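Local coordinates for protein triphenylmethane reductase (Citrobacter sp., PDB 2VRC) that probably uses NADPH to reduce triphenylmethane dyes, at residues A141-F146 with V173-L178. The protein carries 4 engineered substitutions. Residues are numbered along the deposited sequence; the frame is centred on the assembly and turned at random.
Sequences ALYTDF and VTRNEL
Tyr143 lies against Arg175 where the loop after strand 135-140 of the NmrA-like Rossmann fold meets the start of helix 175-186. Ala141, Tyr143 and Arg175 all belong to the NADP(+) site, so the contact probably forms part of the pocket wall. No cofactor is bound to this chain.

The tight part is the Tyr143 ring with Arg175 and Asp145. Arg175 CG stands over the ring face, 3.5 Å from the centroid and 5° off the ring normal, a CH-pi contact. Arg175 CG is anti to its carbonyl carbon and beside the backbone N (chi1 -79°), and bends at chi2 and chi3 fold the chain across the ring. The guanidinium follows it over Tyr143 CD2, its plane 31° from the ring plane. Leu178 CD1 lies at the ring edge, in its plane, 3.6 Å from Tyr143 CE1. The backbones are joined by a single beta bridge, Tyr143 with Val173. Val173 N donates to Leu142 O, and Thr144 N donates to Val173 O at 2.7 Å from above the carbonyl plane. Ala141 CB packs on Val173 CG2 at 3.8 Å in the buried part of the contact. Buried Thr144 OG1 hydrogen-bonds to Ser172 OG.

The looser side is Thr174 against Thr144. Thr174 CG2 comes only to 4.1 Å of Thr144 CB, while Thr174 OG1 caps the helix by accepting from Glu177 N. Leu142 and Phe146 lead away to helix 242-255.

Asp145 grips Arg175 twice. Arg175 N reaches Asp145 OD2 in a weak bond of 3.3 Å. The other carboxylate oxygen holds the guanidinium more firmly: Arg175 NH1 meets Asp145 OD1 at 2.6 Å in a salt bridge, with the oxygen in the guanidinium plane.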
# COMPACT_ATOMS: atom_id res chain seq x y z
N ALA A 141 2.53 34.97 8.22
CA ALA A 141 3.23 36.15 7.69
C ALA A 141 4.74 35.87 7.72
O ALA A 141 5.19 34.98 8.46
CB ALA A 141 2.93 37.32 8.57
N LEU A 142 5.51 36.64 6.95
CA LEU A 142 6.93 36.76 7.21
C LEU A 142 7.18 37.02 8.71
O LEU A 142 6.37 37.64 9.39
CB LEU A 142 7.51 37.90 6.39
CG LEU A 142 7.50 37.81 4.85
CD1 LEU A 142 7.79 39.19 4.22
CD2 LEU A 142 8.48 36.76 4.34
N TYR A 143 8.29 36.50 9.22
CA TYR A 143 8.62 36.61 10.62
C TYR A 143 9.13 37.98 10.90
O TYR A 143 9.96 38.49 10.16
CB TYR A 143 9.70 35.59 10.99
CG TYR A 143 9.27 34.14 10.96
CD1 TYR A 143 7.93 33.77 11.13
CD2 TYR A 143 10.22 33.13 10.80
CE1 TYR A 143 7.55 32.44 11.14
CE2 TYR A 143 9.86 31.80 10.80
CZ TYR A 143 8.52 31.46 10.97
OH TYR A 143 8.17 30.14 10.97
N THR A 144 8.67 38.59 11.99
CA THR A 144 9.15 39.92 12.30
C THR A 144 10.65 39.90 12.56
O THR A 144 11.40 40.82 12.15
CB THR A 144 8.37 40.52 13.47
OG1 THR A 144 7.07 40.87 13.00
CG2 THR A 144 9.08 41.79 14.03
N ASP A 145 11.11 38.83 13.19
CA ASP A 145 12.52 38.72 13.56
C ASP A 145 13.46 38.48 12.39
O ASP A 145 14.68 38.55 12.56
CB ASP A 145 12.74 37.72 14.69
CG ASP A 145 11.81 36.52 14.61
OD1 ASP A 145 12.34 35.50 14.05
OD2 ASP A 145 10.58 36.62 15.07
N PHE A 146 12.91 38.24 11.20
CA PHE A 146 13.74 38.20 10.00
C PHE A 146 14.34 39.59 9.70
O PHE A 146 15.42 39.71 9.16
CB PHE A 146 12.89 37.70 8.84
CG PHE A 146 13.63 37.57 7.55
CD1 PHE A 146 14.32 36.39 7.25
CD2 PHE A 146 13.64 38.61 6.62
CE1 PHE A 146 15.00 36.25 6.02
CE2 PHE A 146 14.31 38.47 5.38
CZ PHE A 146 15.00 37.28 5.10
N VAL A 173 4.90 39.25 11.73
CA VAL A 173 4.48 38.84 13.06
C VAL A 173 5.62 38.08 13.70
O VAL A 173 6.41 37.39 12.99
CB VAL A 173 3.25 37.89 13.03
CG1 VAL A 173 2.70 37.69 14.48
CG2 VAL A 173 2.17 38.44 12.17
N THR A 174 5.73 38.19 15.03
CA THR A 174 6.84 37.56 15.71
C THR A 174 6.57 36.06 15.64
O THR A 174 5.42 35.64 15.53
CB THR A 174 6.94 38.01 17.22
OG1 THR A 174 5.70 37.75 17.89
CG2 THR A 174 7.21 39.48 17.31
N ARG A 175 7.62 35.25 15.75
CA ARG A 175 7.45 33.80 15.83
C ARG A 175 6.66 33.40 17.06
O ARG A 175 5.82 32.50 16.97
CB ARG A 175 8.79 33.09 15.84
CG ARG A 175 9.45 32.96 14.46
CD ARG A 175 10.93 32.98 14.64
NE ARG A 175 11.60 31.92 13.94
CZ ARG A 175 12.65 32.10 13.14
NH1 ARG A 175 13.14 33.31 12.94
NH2 ARG A 175 13.21 31.05 12.54
N ASN A 176 6.93 34.05 18.20
CA ASN A 176 6.16 33.77 19.40
C ASN A 176 4.65 33.87 19.22
O ASN A 176 3.92 33.01 19.69
CB ASN A 176 6.56 34.67 20.54
CG ASN A 176 6.07 34.15 21.86
OD1 ASN A 176 5.73 34.91 22.75
ND2 ASN A 176 6.03 32.83 22.00
N GLU A 177 4.19 34.91 18.52
CA GLU A 177 2.75 35.08 18.30
C GLU A 177 2.18 34.06 17.32
O GLU A 177 1.09 33.52 17.54
CB GLU A 177 2.43 36.52 17.89
CG GLU A 177 2.77 37.50 19.00
CD GLU A 177 2.71 38.98 18.56
OE1 GLU A 177 3.25 39.34 17.47
OE2 GLU A 177 2.14 39.77 19.36
N LEU A 178 2.92 33.76 16.26
CA LEU A 178 2.51 32.70 15.37
C LEU A 178 2.45 31.34 16.07
O LEU A 178 1.60 30.49 15.72
CB LEU A 178 3.43 32.64 14.16
CG LEU A 178 3.32 33.89 13.28
CD1 LEU A 178 4.41 33.89 12.23
CD2 LEU A 178 1.92 33.97 12.66